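Local coordinates for protein probable hydrogenase maturation factor HypB (Methanocaldococcus jannaschii, PDB 2HF9) that probably hydrolyses GTP slowly to drive nickel insertion during [NiFe] hydrogenase maturation, acting as a homodimer that also binds zinc, at residues K23-A26 with D27-R30; I76-F79 with D80-M84; E209-D212 with K213-F217. One frame throughout, in Å; residues are numbered along the deposited sequence.

All three contacts are local, each along one helix or at its N-terminal end: helix 18-35 in contact 1, helix 78-85 in contact 2 and helix 211-224 in contact 3. They do not touch one another, and contacts 1 and 3 lie on opposite sides of the centre of the chain. Each is partly buried, but the chemistry differs. Contact 1 has an Asp-Arg salt bridge and a buried alanine and asparagine set against the helix that carries zinc-binding histidines. Contact 2 spends Asp80 on the magnesium ion and Arg83 on the nucleotide, at the dimer interface. Contact 3 divides its helix into an apolar side, turned to the body of the domain, and an exposed ion pair.

Contact 1. Residues K23-A26 with D27-R30; sequences KRLA and DKNR
Arg30 folds back over Ala26, one turn earlier in the same helix. From its CB, 3.7 Å from Ala26 O, the chain passes by that carbonyl: CG lies near the same oxygen, and the bend at chi3 (-57°) turns NE and CZ back over it. Ala26 O thus sits about 3.7 Å above one face of the guanidinium, toward its rim. At the tip NH2 rests 3.7 Å from Ala26 CB and donates to Asp27 OD1 at 2.7 Å, a nearly straight salt-bridge hydrogen bond (170°). The carboxylate oxygen lies in the guanidinium plane but is met on its anti side, with NH2 somewhat out of the carboxylate plane. NH2 has a second acidic partner in Asp137, while NH1 donates to Thr140 O, so the group is held from several directions. Ala26 and Arg30 are i and i+4 on helix 18-35, Asp27 and Arg30 i and i+3; backbone bonds include Arg30 N to Ala26 O at 3.0 Å and Asn29 N to Leu25 O at 2.9 Å. Lys23 crosses Asp27 at an angle, its CD 3.8 Å from OD2, while its NZ makes a long, weak ion pair with Asp137. Leu25 packs on Ala104 and the zinc ligand His105 of helix 104-111; buried Asn29 donates through ND2 to Ala104 O there and to Leu138 O outside that helix.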
# COMPACT_ATOMS: atom_id res chain seq x y z
N LYS A 23 -0.71 -19.14 14.38
CA LYS A 23 0.46 -20.00 14.21
C LYS A 23 0.09 -21.49 14.24
O LYS A 23 0.59 -22.27 13.43
CB LYS A 23 1.55 -19.67 15.25
CG LYS A 23 2.78 -20.60 15.26
CD LYS A 23 3.50 -20.72 13.91
CE LYS A 23 4.40 -19.53 13.59
NZ LYS A 23 3.66 -18.40 12.94
N ARG A 24 -0.80 -21.86 15.16
CA ARG A 24 -1.33 -23.23 15.23
C ARG A 24 -1.99 -23.63 13.91
O ARG A 24 -1.76 -24.72 13.40
CB ARG A 24 -2.35 -23.38 16.37
CG ARG A 24 -1.79 -23.23 17.78
CD ARG A 24 -2.74 -23.81 18.84
NE ARG A 24 -4.13 -23.34 18.67
CZ ARG A 24 -4.69 -22.35 19.36
NH1 ARG A 24 -3.99 -21.69 20.28
NH2 ARG A 24 -5.95 -22.01 19.13
N LEU A 25 -2.80 -22.72 13.36
CA LEU A 25 -3.52 -22.99 12.12
C LEU A 25 -2.59 -23.01 10.91
O LEU A 25 -2.79 -23.78 9.98
CB LEU A 25 -4.66 -21.98 11.92
CG LEU A 25 -5.80 -22.03 12.95
CD1 LEU A 25 -6.91 -21.08 12.54
CD2 LEU A 25 -6.35 -23.44 13.12
N ALA A 26 -1.57 -22.15 10.95
CA ALA A 26 -0.53 -22.10 9.92
C ALA A 26 0.24 -23.42 9.84
O ALA A 26 0.49 -23.93 8.75
CB ALA A 26 0.42 -20.94 10.16
N ASP A 27 0.60 -23.97 11.00
CA ASP A 27 1.33 -25.24 11.06
C ASP A 27 0.47 -26.38 10.54
O ASP A 27 0.97 -27.28 9.87
CB ASP A 27 1.82 -25.52 12.48
CG ASP A 27 3.02 -24.67 12.86
OD1 ASP A 27 3.71 -24.14 11.95
OD2 ASP A 27 3.29 -24.52 14.07
N LYS A 28 -0.83 -26.33 10.85
CA LYS A 28 -1.80 -27.31 10.36
C LYS A 28 -1.97 -27.22 8.84
O LYS A 28 -2.07 -28.25 8.16
CB LYS A 28 -3.14 -27.14 11.08
CG LYS A 28 -3.06 -27.50 12.56
CD LYS A 28 -4.35 -27.18 13.30
CE LYS A 28 -4.18 -27.49 14.79
NZ LYS A 28 -3.98 -28.95 15.06
N ASN A 29 -2.00 -25.99 8.32
CA ASN A 29 -2.03 -25.75 6.87
C ASN A 29 -0.80 -26.35 6.18
O ASN A 29 -0.94 -27.02 5.16
CB ASN A 29 -2.12 -24.25 6.56
CG ASN A 29 -3.44 -23.62 6.98
OD1 ASN A 29 -4.39 -24.31 7.35
ND2 ASN A 29 -3.50 -22.29 6.91
N ARG A 30 0.38 -26.09 6.74
CA ARG A 30 1.64 -26.61 6.18
C ARG A 30 1.67 -28.13 6.17
O ARG A 30 2.08 -28.74 5.19
CB ARG A 30 2.86 -26.07 6.94
CG ARG A 30 3.64 -24.99 6.19
CD ARG A 30 4.86 -24.51 6.97
NE ARG A 30 4.50 -24.01 8.29
CZ ARG A 30 4.15 -22.75 8.57
NH1 ARG A 30 4.11 -21.84 7.61
NH2 ARG A 30 3.83 -22.42 9.81

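Contact 2. Residues I76-F79 with D80-M84; sequences IAKF and DAERM. With MG (magnesium ion), chain C; GSP (5'-guanosine-diphosphate-monothiophosphate), chain E.
Asp80, with OD1 set close to the carbonyl carbon of Phe79, binds the magnesium ion through OD2 at 2.1 Å. The nucleotide's O3G and O2B, water 2, Thr52 and Glu125 complete the metal's six ligands. OD1 lies 2.7 Å from water 2 and forms a salt bridge with Lys158 of the second subunit, so one carboxylate serves both the metal and the dimer interface. Arg83 reaches the alpha-phosphate: NH1 donates to O2A of the nucleotide at 2.9 Å (157°), NH2 bonds weakly to O1A, and Glu56 pairs with the same NH2. The bend at chi3 (72°) directs the guanidinium toward the phosphate, with O2A at its edge. At the start of the helix, water 1 links Ile76 O to Asp80 N, Glu82 N donates to Lys78 O at 2.8 Å, and Arg83 N makes a weak bond to Phe79 O. Lys78 and Glu82 run side by side in the same direction, CB to OE2 3.8 Å, without joining their charges. Helix 78-85 belongs to a beta-alpha-beta unit: Ala81 packs on Val91 and Pro93 of strand 90-95, and Met84 on Cys70 and Ala72 of strand 68-74 and on Ile55 of helix 51-62.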
# COMPACT_ATOMS: atom_id res chain seq x y z
N ILE A 76 -12.20 -6.66 -3.29
CA ILE A 76 -12.96 -7.26 -4.38
C ILE A 76 -12.04 -8.25 -5.09
O ILE A 76 -11.24 -7.88 -5.96
CB ILE A 76 -13.55 -6.19 -5.34
CG1 ILE A 76 -14.28 -5.10 -4.54
CG2 ILE A 76 -14.51 -6.85 -6.34
CD1 ILE A 76 -14.60 -3.84 -5.32
N ALA A 77 -12.16 -9.52 -4.71
CA ALA A 77 -11.22 -10.56 -5.13
C ALA A 77 -11.33 -10.94 -6.61
O ALA A 77 -10.37 -11.50 -7.18
CB ALA A 77 -11.37 -11.79 -4.24
N LYS A 78 -12.46 -10.63 -7.24
CA LYS A 78 -12.72 -11.07 -8.62
C LYS A 78 -11.71 -10.55 -9.65
O LYS A 78 -11.35 -11.27 -10.57
CB LYS A 78 -14.16 -10.74 -9.06
CG LYS A 78 -14.48 -9.25 -9.13
CD LYS A 78 -15.85 -9.00 -9.72
CE LYS A 78 -16.17 -7.51 -9.75
NZ LYS A 78 -17.56 -7.25 -10.23
N PHE A 79 -11.24 -9.31 -9.48
CA PHE A 79 -10.31 -8.71 -10.45
C PHE A 79 -9.08 -9.58 -10.69
O PHE A 79 -8.74 -9.88 -11.83
CB PHE A 79 -9.88 -7.30 -10.01
CG PHE A 79 -11.00 -6.29 -10.00
CD1 PHE A 79 -11.60 -5.90 -8.81
CD2 PHE A 79 -11.47 -5.75 -11.19
CE1 PHE A 79 -12.64 -4.98 -8.80
CE2 PHE A 79 -12.51 -4.83 -11.20
CZ PHE A 79 -13.10 -4.44 -9.99
N ASP A 80 -8.44 -10.00 -9.61
CA ASP A 80 -7.23 -10.82 -9.73
C ASP A 80 -7.53 -12.30 -9.93
O ASP A 80 -6.77 -12.99 -10.60
CB ASP A 80 -6.32 -10.60 -8.52
CG ASP A 80 -5.74 -9.20 -8.48
OD1 ASP A 80 -5.93 -8.43 -9.46
OD2 ASP A 80 -5.08 -8.87 -7.49
N ALA A 81 -8.62 -12.77 -9.33
CA ALA A 81 -9.07 -14.15 -9.55
C ALA A 81 -9.30 -14.41 -11.04
O ALA A 81 -8.80 -15.39 -11.58
CB ALA A 81 -10.34 -14.43 -8.75
N GLU A 82 -10.04 -13.50 -11.69
CA GLU A 82 -10.34 -13.61 -13.13
C GLU A 82 -9.07 -13.60 -13.99
O GLU A 82 -8.97 -14.35 -14.97
CB GLU A 82 -11.31 -12.51 -13.56
CG GLU A 82 -12.76 -12.75 -13.11
CD GLU A 82 -13.67 -11.55 -13.33
OE1 GLU A 82 -13.31 -10.65 -14.13
OE2 GLU A 82 -14.76 -11.51 -12.71
N ARG A 83 -8.10 -12.77 -13.60
CA ARG A 83 -6.80 -12.72 -14.28
C ARG A 83 -6.05 -14.05 -14.18
O ARG A 83 -5.54 -14.55 -15.18
CB ARG A 83 -5.94 -11.56 -13.74
CG ARG A 83 -6.23 -10.22 -14.41
CD ARG A 83 -5.56 -9.05 -13.71
NE ARG A 83 -4.11 -9.01 -13.91
CZ ARG A 83 -3.30 -8.09 -13.40
NH1 ARG A 83 -3.78 -7.11 -12.63
NH2 ARG A 83 -2.00 -8.15 -13.64
N MET A 84 -6.01 -14.64 -12.99
CA MET A 84 -5.32 -15.92 -12.78
C MET A 84 -6.03 -17.08 -13.47
O MET A 84 -5.38 -18.02 -13.93
CB MET A 84 -5.17 -16.21 -11.29
CG MET A 84 -4.29 -15.22 -10.57
SD MET A 84 -4.40 -15.42 -8.80
CE MET A 84 -3.64 -13.89 -8.27
MG MG C . -3.12 -8.09 -7.76
PG GSP E . -2.99 -5.20 -6.37
O3B GSP E . -1.80 -4.93 -7.41
S1G GSP E . -2.51 -4.70 -4.79
O2G GSP E . -4.18 -4.37 -6.86
O3G GSP E . -3.35 -6.70 -6.40
PB GSP E . -0.68 -6.01 -7.85
O1B GSP E . 0.45 -5.93 -6.90
O2B GSP E . -1.22 -7.38 -7.99
PA GSP E . -0.54 -5.73 -10.74
O1A GSP E . -0.02 -7.05 -11.16
O2A GSP E . -2.00 -5.61 -10.96
O3A GSP E . -0.13 -5.37 -9.22
O5' GSP E . 0.29 -4.60 -11.52
C5' GSP E . 0.05 -3.22 -11.28
C4' GSP E . 0.40 -2.42 -12.53
O4' GSP E . 1.80 -2.38 -12.73
C3' GSP E . -0.20 -2.99 -13.81
O3' GSP E . -0.61 -1.89 -14.58
C2' GSP E . 0.95 -3.71 -14.47
O2' GSP E . 0.85 -3.69 -15.87
C1' GSP E . 2.14 -2.87 -14.03
N9 GSP E . 3.42 -3.57 -13.88
C8 GSP E . 3.72 -4.65 -13.10
N7 GSP E . 5.04 -4.92 -13.24
C5 GSP E . 5.59 -4.01 -14.08
C6 GSP E . 6.88 -3.81 -14.55
O6 GSP E . 7.79 -4.56 -14.20
N1 GSP E . 7.13 -2.76 -15.42
C2 GSP E . 6.11 -1.91 -15.81
N2 GSP E . 6.35 -0.91 -16.64
N3 GSP E . 4.82 -2.11 -15.33
C4 GSP E . 4.58 -3.14 -14.48
O HOH W 1 -8.76 -8.63 -6.84
O HOH W 2 -3.74 -6.90 -9.30

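Contact 3. Residues E209-D212 with K213-F217; sequences EGFD and KVLEF
Lys213 sets its CB 3.4 Å from the carbonyl oxygen of Gly210, the N-cap residue, and its N donates weakly to that oxygen. The backbone of Gly210, with phi at 94°, would press a beta carbon against the preceding carbonyl. With the lysine chain bent at chi2 (-57°) and again at chi3, NZ makes a salt-bridge hydrogen bond to Glu216 OE1 at 2.7 Å, using its syn lone pair. Val214 N also bonds weakly to Gly210 O, while its side chain packs on Val201 of strand 199-202. Leu215 N makes a straight bond, 3.0 Å to Phe211 O (173°), and its side chain meets the Phe211 ring: CD1 lies 3.6 Å from CE2, and CG forms an off-centre CH-pi contact, 4.2 Å from the ring centroid. Were the ring cut back to an alanine's methyl, Leu215 CD1 and CG would probably lose the surface they pack on, and a gap would open against Leu58 of helix 51-62. Glu216 N reaches Asp212 O at 2.9 Å. Beyond it, Phe217 turns to strand 142-148, touching Lys142 and Ile144. Apolar side chains thus face helix 51-62 and the strands, whereas the oppositely charged Lys213 and Glu216 are bridged on the exposed side.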
# COMPACT_ATOMS: atom_id res chain seq x y z
N GLU A 209 13.42 -9.02 -17.61
CA GLU A 209 14.74 -9.12 -16.99
C GLU A 209 14.61 -9.46 -15.51
O GLU A 209 13.86 -8.80 -14.78
CB GLU A 209 15.55 -7.83 -17.18
CG GLU A 209 16.99 -7.97 -16.66
CD GLU A 209 17.81 -6.70 -16.73
OE1 GLU A 209 17.33 -5.68 -17.26
OE2 GLU A 209 18.95 -6.72 -16.24
N GLY A 210 15.34 -10.49 -15.08
CA GLY A 210 15.30 -10.94 -13.69
C GLY A 210 14.31 -12.06 -13.42
O GLY A 210 14.35 -12.67 -12.35
N PHE A 211 13.43 -12.33 -14.38
CA PHE A 211 12.41 -13.38 -14.20
C PHE A 211 13.04 -14.75 -13.95
O PHE A 211 12.53 -15.53 -13.14
CB PHE A 211 11.42 -13.42 -15.37
CG PHE A 211 10.22 -14.30 -15.12
CD1 PHE A 211 9.32 -14.01 -14.10
CD2 PHE A 211 10.00 -15.44 -15.90
CE1 PHE A 211 8.21 -14.83 -13.86
CE2 PHE A 211 8.90 -16.25 -15.68
CZ PHE A 211 8.00 -15.95 -14.65
N ASP A 212 14.14 -15.03 -14.65
CA ASP A 212 14.91 -16.27 -14.47
C ASP A 212 15.25 -16.53 -13.00
O ASP A 212 15.19 -17.66 -12.53
CB ASP A 212 16.19 -16.24 -15.33
CG ASP A 212 17.00 -17.52 -15.24
OD1 ASP A 212 16.44 -18.61 -15.47
OD2 ASP A 212 18.22 -17.44 -14.95
N LYS A 213 15.60 -15.46 -12.28
CA LYS A 213 15.94 -15.55 -10.85
C LYS A 213 14.73 -15.84 -9.96
O LYS A 213 14.87 -16.47 -8.91
CB LYS A 213 16.67 -14.28 -10.38
CG LYS A 213 17.93 -13.92 -11.17
CD LYS A 213 18.97 -15.05 -11.19
CE LYS A 213 19.77 -15.11 -9.89
NZ LYS A 213 20.76 -16.23 -9.92
N VAL A 214 13.55 -15.37 -10.36
CA VAL A 214 12.32 -15.68 -9.61
C VAL A 214 11.98 -17.16 -9.81
O VAL A 214 11.70 -17.87 -8.85
CB VAL A 214 11.12 -14.78 -9.99
CG1 VAL A 214 9.91 -15.08 -9.09
CG2 VAL A 214 11.49 -13.30 -9.90
N LEU A 215 12.01 -17.62 -11.06
CA LEU A 215 11.80 -19.04 -11.37
C LEU A 215 12.78 -19.92 -10.60
O LEU A 215 12.39 -20.95 -10.06
CB LEU A 215 11.93 -19.30 -12.87
CG LEU A 215 10.81 -18.81 -13.78
CD1 LEU A 215 11.23 -18.94 -15.24
CD2 LEU A 215 9.51 -19.57 -13.53
N GLU A 216 14.03 -19.49 -10.54
CA GLU A 216 15.07 -20.18 -9.78
C GLU A 216 14.67 -20.34 -8.31
O GLU A 216 14.80 -21.43 -7.75
CB GLU A 216 16.39 -19.42 -9.89
CG GLU A 216 17.55 -20.09 -9.19
CD GLU A 216 18.81 -19.25 -9.20
OE1 GLU A 216 18.82 -18.17 -9.84
OE2 GLU A 216 19.80 -19.65 -8.56
N PHE A 217 14.19 -19.25 -7.71
CA PHE A 217 13.73 -19.27 -6.32
C PHE A 217 12.59 -20.26 -6.12
O PHE A 217 12.60 -21.02 -5.15
CB PHE A 217 13.32 -17.88 -5.83
CG PHE A 217 12.73 -17.88 -4.45
CD1 PHE A 217 13.56 -17.87 -3.33
CD2 PHE A 217 11.35 -17.92 -4.25
CE1 PHE A 217 13.03 -17.89 -2.04
CE2 PHE A 217 10.81 -17.94 -2.96
CZ PHE A 217 11.65 -17.93 -1.86